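Local coordinates for methyl-accepting chemotaxis protein (Vibrio parahaemolyticus, PDB 4EXO) that probably senses pyruvate or related small carboxylates with its periplasmic Cache (PAS-like) domain and passes the signal on as a bacterial chemotaxis receptor, at residues 57-62 with 71-76; 62-67 with 133-138; 113-118 with 141-146. One frame throughout, in Å; residues are numbered along the deposited sequence.

Interaction 1: residues 57-62 with 71-76. With PYR (pyruvic acid), chain B.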
loop_
_atom_site.group_PDB
_atom_site.type_symbol
_atom_site.label_atom_id
_atom_site.label_comp_id
_atom_site.label_asym_id
_atom_site.label_seq_id
_atom_site.Cartn_x
_atom_site.Cartn_y
_atom_site.Cartn_z
ATOM N N ASP A 57 6.192 -3.406 -11.096
ATOM C CA ASP A 57 5.078 -3.259 -12.049
ATOM C C ASP A 57 3.787 -2.770 -11.382
ATOM O O ASP A 57 2.736 -2.815 -11.992
ATOM C CB ASP A 57 4.800 -4.608 -12.706
ATOM C CG ASP A 57 5.912 -5.016 -13.677
ATOM O OD1 ASP A 57 6.364 -4.150 -14.444
ATOM O OD2 ASP A 57 6.315 -6.194 -13.672
ATOM N N GLY A 58 3.885 -2.345 -10.131
ATOM C CA GLY A 58 2.707 -2.066 -9.303
ATOM C C GLY A 58 2.631 -0.589 -8.987
ATOM O O GLY A 58 3.301 -0.126 -8.063
ATOM N N TYR A 59 1.800 0.160 -9.734
ATOM C CA TYR A 59 1.800 1.627 -9.683
ATOM C C TYR A 59 0.398 2.185 -9.929
ATOM O O TYR A 59 -0.510 1.436 -10.347
ATOM C CB TYR A 59 2.748 2.189 -10.791
ATOM C CG TYR A 59 2.267 1.834 -12.204
ATOM C CD1 TYR A 59 1.380 2.671 -12.887
ATOM C CD2 TYR A 59 2.667 0.633 -12.822
ATOM C CE1 TYR A 59 0.915 2.355 -14.194
ATOM C CE2 TYR A 59 2.225 0.281 -14.134
ATOM C CZ TYR A 59 1.344 1.169 -14.807
ATOM O OH TYR A 59 0.897 0.846 -16.069
ATOM N N PHE A 60 0.234 3.492 -9.678
ATOM C CA PHE A 60 -1.044 4.179 -9.896
ATOM C C PHE A 60 -1.105 5.028 -11.165
ATOM O O PHE A 60 -0.077 5.596 -11.618
ATOM C CB PHE A 60 -1.351 5.115 -8.727
ATOM C CG PHE A 60 -1.682 4.406 -7.463
ATOM C CD1 PHE A 60 -2.955 3.868 -7.264
ATOM C CD2 PHE A 60 -0.726 4.289 -6.458
ATOM C CE1 PHE A 60 -3.289 3.213 -6.080
ATOM C CE2 PHE A 60 -1.034 3.627 -5.238
ATOM C CZ PHE A 60 -2.318 3.071 -5.049
ATOM N N PHE A 61 -2.328 5.140 -11.693
ATOM C CA PHE A 61 -2.666 6.076 -12.748
ATOM C C PHE A 61 -4.017 6.711 -12.359
ATOM O O PHE A 61 -4.760 6.154 -11.536
ATOM C CB PHE A 61 -2.773 5.342 -14.119
ATOM C CG PHE A 61 -3.708 4.162 -14.087
ATOM C CD1 PHE A 61 -5.106 4.363 -14.169
ATOM C CD2 PHE A 61 -3.231 2.854 -13.975
ATOM C CE1 PHE A 61 -5.980 3.262 -14.134
ATOM C CE2 PHE A 61 -4.107 1.749 -13.918
ATOM C CZ PHE A 61 -5.488 1.958 -14.010
ATOM N N ALA A 62 -4.349 7.852 -12.956
ATOM C CA ALA A 62 -5.725 8.364 -12.807
ATOM C C ALA A 62 -6.182 9.086 -14.046
ATOM O O ALA A 62 -5.347 9.680 -14.761
ATOM C CB ALA A 62 -5.857 9.269 -11.548
ATOM N N LEU A 71 -2.908 11.689 -13.790
ATOM C CA LEU A 71 -1.559 11.372 -13.291
ATOM C C LEU A 71 -1.151 10.047 -13.863
ATOM O O LEU A 71 -2.015 9.188 -14.111
ATOM C CB LEU A 71 -1.535 11.364 -11.763
ATOM C CG LEU A 71 -2.313 10.236 -11.055
ATOM C CD1 LEU A 71 -1.402 9.027 -10.669
ATOM C CD2 LEU A 71 -2.987 10.790 -9.799
ATOM N N HIS A 72 0.141 9.853 -14.129
ATOM C CA HIS A 72 0.592 8.514 -14.544
ATOM C C HIS A 72 1.995 8.291 -13.967
ATOM O O HIS A 72 2.922 9.066 -14.263
ATOM C CB HIS A 72 0.582 8.335 -16.084
ATOM C CG HIS A 72 0.517 6.890 -16.483
ATOM N ND1 HIS A 72 1.603 6.033 -16.376
ATOM C CD2 HIS A 72 -0.537 6.122 -16.854
ATOM C CE1 HIS A 72 1.227 4.813 -16.734
ATOM N NE2 HIS A 72 -0.067 4.842 -17.025
ATOM N N ALA A 73 2.137 7.281 -13.107
ATOM C CA ALA A 73 3.400 7.070 -12.377
ATOM C C ALA A 73 4.555 6.691 -13.315
ATOM O O ALA A 73 5.704 7.027 -13.038
ATOM C CB ALA A 73 3.241 5.951 -11.315
ATOM N N ILE A 74 4.241 5.952 -14.374
ATOM C CA ILE A 74 5.257 5.399 -15.282
ATOM C C ILE A 74 5.581 6.335 -16.460
ATOM O O ILE A 74 6.756 6.486 -16.848
ATOM C CB ILE A 74 4.804 4.007 -15.802
ATOM C CG1 ILE A 74 4.571 3.024 -14.607
ATOM C CG2 ILE A 74 5.776 3.397 -16.856
ATOM C CD1 ILE A 74 5.859 2.760 -13.706
ATOM N N LYS A 75 4.537 6.902 -17.059
ATOM C CA LYS A 75 4.713 7.729 -18.257
ATOM C C LYS A 75 4.016 9.063 -18.016
ATOM O O LYS A 75 2.864 9.277 -18.488
ATOM C CB LYS A 75 4.139 7.008 -19.478
ATOM C CG LYS A 75 4.501 7.723 -20.852
ATOM C CD LYS A 75 3.892 6.943 -22.018
ATOM C CE LYS A 75 4.168 7.644 -23.368
ATOM N NZ LYS A 75 3.648 6.735 -24.440
ATOM N N PRO A 76 4.685 9.974 -17.281
ATOM C CA PRO A 76 4.006 11.240 -16.938
ATOM C C PRO A 76 3.705 12.161 -18.131
ATOM O O PRO A 76 2.872 13.058 -17.989
ATOM C CB PRO A 76 4.961 11.886 -15.929
ATOM C CG PRO A 76 6.324 11.302 -16.290
ATOM C CD PRO A 76 6.023 9.885 -16.634
HETATM C C PYR B . -2.401 1.896 -17.001
HETATM O O PYR B . -2.693 0.622 -16.845
HETATM O OXT PYR B . -1.182 2.308 -16.711
HETATM C CA PYR B . -3.363 2.814 -17.480
HETATM O O3 PYR B . -2.990 4.033 -17.599
HETATM C CB PYR B . -4.783 2.438 -17.887
#

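Interaction 2: residues 62-67 with 133-138. With PYR (pyruvic acid), chain B.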
loop_
_atom_site.group_PDB
_atom_site.type_symbol
_atom_site.label_atom_id
_atom_site.label_comp_id
_atom_site.label_asym_id
_atom_site.label_seq_id
_atom_site.Cartn_x
_atom_site.Cartn_y
_atom_site.Cartn_z
ATOM N N ALA A 62 -4.349 7.852 -12.956
ATOM C CA ALA A 62 -5.725 8.364 -12.807
ATOM C C ALA A 62 -6.182 9.086 -14.046
ATOM O O ALA A 62 -5.347 9.680 -14.761
ATOM C CB ALA A 62 -5.857 9.269 -11.548
ATOM N N TYR A 63 -7.491 9.006 -14.326
ATOM C CA TYR A 63 -8.107 9.701 -15.472
ATOM C C TYR A 63 -9.335 10.436 -14.965
ATOM O O TYR A 63 -9.953 9.970 -14.011
ATOM C CB TYR A 63 -8.551 8.690 -16.557
ATOM C CG TYR A 63 -7.365 7.987 -17.208
ATOM C CD1 TYR A 63 -6.814 8.458 -18.416
ATOM C CD2 TYR A 63 -6.782 6.879 -16.592
ATOM C CE1 TYR A 63 -5.706 7.822 -18.991
ATOM C CE2 TYR A 63 -5.675 6.204 -17.191
ATOM C CZ TYR A 63 -5.140 6.719 -18.369
ATOM O OH TYR A 63 -4.058 6.092 -18.942
ATOM N N ASP A 64 -9.694 11.562 -15.589
ATOM C CA ASP A 64 -10.979 12.184 -15.256
ATOM C C ASP A 64 -12.108 11.509 -16.027
ATOM O O ASP A 64 -11.867 10.593 -16.800
ATOM C CB ASP A 64 -10.949 13.728 -15.355
ATOM C CG ASP A 64 -10.890 14.242 -16.795
ATOM O OD1 ASP A 64 -11.137 13.454 -17.726
ATOM O OD2 ASP A 64 -10.598 15.462 -16.978
ATOM N N SER A 65 -13.350 11.941 -15.812
ATOM C CA SER A 65 -14.508 11.271 -16.435
ATOM C C SER A 65 -14.576 11.445 -17.951
ATOM O O SER A 65 -15.260 10.654 -18.632
ATOM C CB SER A 65 -15.846 11.715 -15.790
ATOM O OG SER A 65 -15.903 11.232 -14.467
ATOM N N GLN A 66 -13.853 12.435 -18.481
ATOM C CA GLN A 66 -13.744 12.602 -19.950
ATOM C C GLN A 66 -12.610 11.775 -20.577
ATOM O O GLN A 66 -12.413 11.803 -21.783
ATOM C CB GLN A 66 -13.580 14.100 -20.330
ATOM C CG GLN A 66 -14.577 15.084 -19.612
ATOM C CD GLN A 66 -15.982 14.527 -19.476
ATOM O OE1 GLN A 66 -16.680 14.291 -20.481
ATOM N NE2 GLN A 66 -16.415 14.314 -18.228
ATOM N N GLY A 67 -11.864 11.046 -19.749
ATOM C CA GLY A 67 -10.769 10.191 -20.231
ATOM C C GLY A 67 -9.416 10.905 -20.329
ATOM O O GLY A 67 -8.479 10.375 -20.940
ATOM N N LYS A 133 -14.627 14.207 -5.660
ATOM C CA LYS A 133 -14.283 15.612 -5.368
ATOM C C LYS A 133 -13.337 16.172 -6.408
ATOM O O LYS A 133 -13.465 17.322 -6.816
ATOM C CB LYS A 133 -13.634 15.739 -3.993
ATOM C CG LYS A 133 -13.363 17.193 -3.578
ATOM C CD LYS A 133 -12.681 17.295 -2.193
ATOM C CE LYS A 133 -13.461 16.618 -1.102
ATOM N NZ LYS A 133 -12.810 16.978 0.223
ATOM N N TRP A 134 -12.406 15.324 -6.857
ATOM C CA TRP A 134 -11.458 15.680 -7.905
ATOM C C TRP A 134 -11.776 15.153 -9.318
ATOM O O TRP A 134 -11.020 15.445 -10.257
ATOM C CB TRP A 134 -10.071 15.202 -7.469
ATOM C CG TRP A 134 -9.548 16.000 -6.334
ATOM C CD1 TRP A 134 -10.050 17.188 -5.853
ATOM C CD2 TRP A 134 -8.405 15.701 -5.551
ATOM N NE1 TRP A 134 -9.284 17.634 -4.799
ATOM C CE2 TRP A 134 -8.264 16.736 -4.598
ATOM C CE3 TRP A 134 -7.483 14.648 -5.551
ATOM C CZ2 TRP A 134 -7.225 16.753 -3.662
ATOM C CZ3 TRP A 134 -6.454 14.669 -4.616
ATOM C CH2 TRP A 134 -6.337 15.705 -3.686
ATOM N N ASP A 135 -12.888 14.426 -9.462
ATOM C CA ASP A 135 -13.249 13.682 -10.666
ATOM C C ASP A 135 -12.039 12.834 -11.111
ATOM O O ASP A 135 -11.634 12.897 -12.275
ATOM C CB ASP A 135 -13.690 14.624 -11.813
ATOM C CG ASP A 135 -14.286 13.891 -12.990
ATOM O OD1 ASP A 135 -15.012 12.890 -12.781
ATOM O OD2 ASP A 135 -14.040 14.317 -14.163
ATOM N N TRP A 136 -11.446 12.087 -10.182
ATOM C CA TRP A 136 -10.380 11.145 -10.533
ATOM C C TRP A 136 -10.896 9.731 -10.435
ATOM O O TRP A 136 -11.384 9.306 -9.378
ATOM C CB TRP A 136 -9.154 11.277 -9.633
ATOM C CG TRP A 136 -8.299 12.495 -9.867
ATOM C CD1 TRP A 136 -8.475 13.480 -10.806
ATOM C CD2 TRP A 136 -7.117 12.836 -9.142
ATOM N NE1 TRP A 136 -7.469 14.421 -10.699
ATOM C CE2 TRP A 136 -6.636 14.055 -9.669
ATOM C CE3 TRP A 136 -6.415 12.229 -8.092
ATOM C CZ2 TRP A 136 -5.459 14.658 -9.201
ATOM C CZ3 TRP A 136 -5.264 12.851 -7.602
ATOM C CH2 TRP A 136 -4.803 14.043 -8.155
ATOM N N VAL A 137 -10.735 9.006 -11.540
ATOM C CA VAL A 137 -10.808 7.553 -11.557
ATOM C C VAL A 137 -9.368 7.104 -11.339
ATOM O O VAL A 137 -8.532 7.177 -12.258
ATOM C CB VAL A 137 -11.349 7.046 -12.901
ATOM C CG1 VAL A 137 -11.331 5.502 -12.944
ATOM C CG2 VAL A 137 -12.778 7.557 -13.135
ATOM N N LEU A 138 -9.096 6.717 -10.102
ATOM C CA LEU A 138 -7.736 6.338 -9.656
ATOM C C LEU A 138 -7.630 4.819 -9.777
ATOM O O LEU A 138 -8.483 4.119 -9.253
ATOM C CB LEU A 138 -7.541 6.745 -8.195
ATOM C CG LEU A 138 -6.214 6.361 -7.502
ATOM C CD1 LEU A 138 -5.025 7.053 -8.211
ATOM C CD2 LEU A 138 -6.225 6.723 -6.002
HETATM C C PYR B . -2.401 1.896 -17.001
HETATM O O PYR B . -2.693 0.622 -16.845
HETATM O OXT PYR B . -1.182 2.308 -16.711
HETATM C CA PYR B . -3.363 2.814 -17.480
HETATM O O3 PYR B . -2.990 4.033 -17.599
HETATM C CB PYR B . -4.783 2.438 -17.887
HETATM O O HOH W 1 -12.622 16.893 -14.518
HETATM O O HOH W 2 -16.026 15.391 -15.755
#

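Interaction 3: residues 113-118 with 141-146. With PYR (pyruvic acid), chain B.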
loop_
_atom_site.group_PDB
_atom_site.type_symbol
_atom_site.label_atom_id
_atom_site.label_comp_id
_atom_site.label_asym_id
_atom_site.label_seq_id
_atom_site.Cartn_x
_atom_site.Cartn_y
_atom_site.Cartn_z
ATOM N N TRP A 113 -1.602 -3.545 -21.365
ATOM C CA TRP A 113 -0.963 -2.261 -21.196
ATOM C C TRP A 113 0.553 -2.496 -21.103
ATOM O O TRP A 113 1.026 -3.609 -20.766
ATOM C CB TRP A 113 -1.473 -1.561 -19.918
ATOM C CG TRP A 113 -1.185 -0.085 -19.918
ATOM C CD1 TRP A 113 -0.056 0.540 -19.417
ATOM C CD2 TRP A 113 -2.018 0.956 -20.452
ATOM N NE1 TRP A 113 -0.148 1.898 -19.623
ATOM C CE2 TRP A 113 -1.348 2.184 -20.230
ATOM C CE3 TRP A 113 -3.285 0.965 -21.085
ATOM C CZ2 TRP A 113 -1.872 3.418 -20.641
ATOM C CZ3 TRP A 113 -3.814 2.207 -21.484
ATOM C CH2 TRP A 113 -3.117 3.413 -21.246
ATOM N N HIS A 114 1.310 -1.441 -21.369
ATOM C CA HIS A 114 2.754 -1.450 -21.105
ATOM C C HIS A 114 3.020 -2.042 -19.707
ATOM O O HIS A 114 2.402 -1.650 -18.718
ATOM C CB HIS A 114 3.270 -0.018 -21.168
ATOM C CG HIS A 114 4.692 0.150 -20.707
ATOM N ND1 HIS A 114 5.016 0.531 -19.422
ATOM C CD2 HIS A 114 5.861 0.071 -21.385
ATOM C CE1 HIS A 114 6.330 0.656 -19.320
ATOM N NE2 HIS A 114 6.864 0.401 -20.507
ATOM N N LYS A 115 3.953 -2.984 -19.638
ATOM C CA LYS A 115 4.381 -3.561 -18.372
ATOM C C LYS A 115 5.839 -3.091 -18.099
ATOM O O LYS A 115 6.744 -3.426 -18.872
ATOM C CB LYS A 115 4.348 -5.090 -18.491
ATOM C CG LYS A 115 4.824 -5.831 -17.241
ATOM C CD LYS A 115 4.640 -7.354 -17.411
ATOM C CE LYS A 115 5.126 -8.099 -16.177
ATOM N NZ LYS A 115 4.947 -9.596 -16.284
ATOM N N PRO A 116 6.058 -2.294 -17.033
ATOM C CA PRO A 116 7.386 -1.690 -16.815
ATOM C C PRO A 116 8.548 -2.663 -16.905
ATOM O O PRO A 116 9.555 -2.344 -17.572
ATOM C CB PRO A 116 7.268 -1.069 -15.418
ATOM C CG PRO A 116 5.779 -0.574 -15.403
ATOM C CD PRO A 116 5.030 -1.740 -16.116
ATOM N N THR A 117 8.449 -3.830 -16.275
ATOM C CA THR A 117 9.632 -4.698 -16.173
ATOM C C THR A 117 10.077 -5.332 -17.506
ATOM O O THR A 117 11.147 -5.952 -17.549
ATOM C CB THR A 117 9.469 -5.815 -15.101
ATOM O OG1 THR A 117 8.294 -6.597 -15.369
ATOM C CG2 THR A 117 9.405 -5.222 -13.665
ATOM N N ILE A 118 9.261 -5.234 -18.563
ATOM C CA ILE A 118 9.649 -5.741 -19.902
ATOM C C ILE A 118 9.507 -4.684 -20.994
ATOM O O ILE A 118 9.783 -4.949 -22.175
ATOM C CB ILE A 118 8.847 -7.022 -20.331
ATOM C CG1 ILE A 118 7.323 -6.732 -20.392
ATOM C CG2 ILE A 118 9.170 -8.187 -19.386
ATOM C CD1 ILE A 118 6.448 -7.937 -20.976
ATOM N N GLY A 141 -3.132 -2.021 -10.950
ATOM C CA GLY A 141 -3.378 -3.317 -11.608
ATOM C C GLY A 141 -2.297 -4.325 -11.303
ATOM O O GLY A 141 -1.246 -3.976 -10.751
ATOM N N ILE A 142 -2.584 -5.587 -11.618
ATOM C CA ILE A 142 -1.593 -6.671 -11.532
ATOM C C ILE A 142 -1.461 -7.303 -12.924
ATOM O O ILE A 142 -2.466 -7.433 -13.642
ATOM C CB ILE A 142 -2.018 -7.709 -10.473
ATOM C CG1 ILE A 142 -2.041 -7.048 -9.089
ATOM C CG2 ILE A 142 -1.105 -8.927 -10.467
ATOM C CD1 ILE A 142 -2.454 -7.968 -7.984
ATOM N N TYR A 143 -0.252 -7.702 -13.312
ATOM C CA TYR A 143 -0.078 -8.296 -14.653
ATOM C C TYR A 143 -0.339 -9.799 -14.593
ATOM O O TYR A 143 0.037 -10.459 -13.639
ATOM C CB TYR A 143 1.299 -7.940 -15.239
ATOM C CG TYR A 143 1.343 -6.448 -15.572
ATOM C CD1 TYR A 143 1.018 -5.997 -16.865
ATOM C CD2 TYR A 143 1.646 -5.496 -14.604
ATOM C CE1 TYR A 143 1.011 -4.647 -17.176
ATOM C CE2 TYR A 143 1.639 -4.133 -14.904
ATOM C CZ TYR A 143 1.330 -3.715 -16.182
ATOM O OH TYR A 143 1.329 -2.367 -16.491
ATOM N N ILE A 144 -1.040 -10.335 -15.575
ATOM C CA ILE A 144 -1.466 -11.730 -15.467
ATOM C C ILE A 144 -0.760 -12.653 -16.459
ATOM O O ILE A 144 -1.095 -13.848 -16.544
ATOM C CB ILE A 144 -3.002 -11.893 -15.552
ATOM C CG1 ILE A 144 -3.576 -11.174 -16.771
ATOM C CG2 ILE A 144 -3.688 -11.336 -14.286
ATOM C CD1 ILE A 144 -5.078 -11.283 -16.823
ATOM N N ASP A 145 0.217 -12.116 -17.185
ATOM C CA ASP A 145 0.990 -12.928 -18.145
ATOM C C ASP A 145 1.544 -14.250 -17.579
ATOM O O ASP A 145 1.685 -15.219 -18.338
ATOM C CB ASP A 145 2.047 -12.127 -18.948
ATOM C CG ASP A 145 2.880 -11.154 -18.091
ATOM O OD1 ASP A 145 2.526 -10.817 -16.933
ATOM O OD2 ASP A 145 3.918 -10.697 -18.619
ATOM N N ASP A 146 1.854 -14.296 -16.279
ATOM C CA ASP A 146 1.956 -15.592 -15.561
ATOM C C ASP A 146 0.610 -16.384 -15.613
ATOM O O ASP A 146 -0.049 -16.664 -14.597
ATOM C CB ASP A 146 2.500 -15.435 -14.115
ATOM C CG ASP A 146 1.993 -14.177 -13.419
ATOM O OD1 ASP A 146 0.755 -14.041 -13.273
ATOM O OD2 ASP A 146 2.829 -13.323 -13.019
HETATM C C PYR B . -2.401 1.896 -17.001
HETATM O O PYR B . -2.693 0.622 -16.845
HETATM O OXT PYR B . -1.182 2.308 -16.711
HETATM C CA PYR B . -3.363 2.814 -17.480
HETATM O O3 PYR B . -2.990 4.033 -17.599
HETATM C CB PYR B . -4.783 2.438 -17.887
HETATM O O HOH W 3 4.618 -11.483 -14.081
#

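Interaction 1: residues 57-62 with 71-76
Y59 and H72, one from each segment, converge on one carboxylate oxygen of pyruvate: the phenol OH of Y59 donates to OXT at 2.6 Å, and NE2 of H72 donates to the same OXT at 2.8 Å, with a weaker, more bent reach to the keto O3. The two rings meet obliquely, planes 50° apart, CE1 of Y59 lying 3.5 Å from CE1 of H72. At Y59, CG sits between the backbone N and the carbonyl carbon (chi1 63°), which turns the ring to the H72 side; OXT lies at its edge, in plane, while CG1 of I74 rests over one face, 3.4 Å from the ring centroid and almost on the normal. CB of A73 packs against CB of Y59. The imidazole is held from behind, since the backbone N of K75 donates to ND1 of H72 at 3.1 Å, from 28° outside the ring plane, and that of I74 adds a weak bond. With ND1 accepting these N-H groups, NE2 is left as the nitrogen that donates to pyruvate. The phenyl ring of F61, whose CB touches the imidazole CD2, offers a face to the pyruvate CA. On the backbone, A62 N gives a bond of 2.9 Å to L71 O, with a weak return from L71 N to A62 O, and A73 N reaches F60 O at 3.2 Å. On the other face of the sheet, CB of A62 meets CD2 of L71 at 3.7 Å; there helix 42-51 covers F60 and L71, and M24 of the second subunit packs on F60. An antiparallel hairpin, with F61 and H72 as its non-hydrogen-bonded pair, here forms one wall of the Cache-domain ligand pocket.

Interaction 2: residues 62-67 with 133-138
With CG of D135 anti to the backbone N (chi1 -170°) and OG of S65 beside its own N (chi1 -68°), the carboxylate grips S65, the second residue of the D64-G67 type I turn, with both oxygens. OD2 of D135 takes the backbone N of S65 at 3.0 Å from above the carboxylate plane, while OD1 receives the S65 hydroxyl at 2.5 Å through its syn lone pair. Y130 OH also bonds OD1, and Q103 NE2 bonds S65 OG. D135 adopts left-handed helical backbone angles in a G1 beta bulge in which D135 and W136 together stand opposite L131. Its carbonyl O is buried with no hydrogen-bond donor; its near contact is a CA-H...O approach from CA of D64 at 3.1 Å. Further along, Y63 and V137 form an antiparallel hydrogen-bonded pair, Y63 N to V137 O at 3.0 Å and V137 N to Y63 O at 2.8 Å. CB of A62 packs against CB of W136 and CD1 of L138. From the opposite face of the sheet, Y63 sends its OH to pyruvate O3 at 2.7 Å, in the plane of its ring. D64 turns its OD1 to the backbone N of I68. OD2 of D64 stands 4.6 Å from OD2 of D135; two ordered waters donate to D135 OD2, so solvent and the turn's N-H and hydroxyl donors probably stabilise the negative charge of D135 beside a second carboxylate.

Interaction 3: residues 113-118 with 141-146
Y143 and K115 run antiparallel alongside one another, the lysine over the ring, at one end of the antiparallel Cache-domain sheet, where strands 108-115 and 136-143 are separated by strand 120-131 and the strand pieces 113-115 and 141-143 cross at -68°. The tight part is the tyrosine. Its OH donates to H114 O at 2.6 Å, tilted 20° from the carbonyl plane, and also bonds Y59 OH and K124 NZ, so the buried hydroxyl joins two segments to pocket residues. The P116 ring comes crosswise to the tyrosine, its CD near the hydroxyl end, and CG of K115 lies over the ring centre, 3.8 Å from the centroid, as a CH-pi contact. Nearby, the W113 indole lays a face under pyruvate, whose carboxylate carbon sits above it, offset toward the rim. Beyond the tyrosine the contact loosens toward solvent: the lysine chain, extended throughout, runs past CB of Y143 to exposed D145 near the C-terminus, and a water bridges its ammonium to OD2 of D146. There the grip is a two-pronged, hydrogen-bonded salt bridge, NZ of K115 standing 2.8 Å from OD1 and 2.8 Å from OD2 of D145, each oxygen using its syn lone pair.

Interactions 1 and 2 are buried and share strand 61-63 through A62, one pairing it with 69-72 and the other with 136-143, so three neighbouring antiparallel strands are joined. Interaction 3 uses the far end of strand 136-143, is partly exposed, and has no direct strand pairing: a tyrosine-to-carbonyl bond, ring packing and a salt bridge take the place of the backbone ladder. All three touch pyruvate, with differing chemistry: hydrogen-bonding tyrosine and histidine from interaction 1, a single phenol from interaction 2, an indole face from interaction 3. Interactions 1 and 3 also meet directly, where D57 bonds T117 and Y59 bonds Y143. Charged side chains gather at the outer ends of interactions 2 and 3.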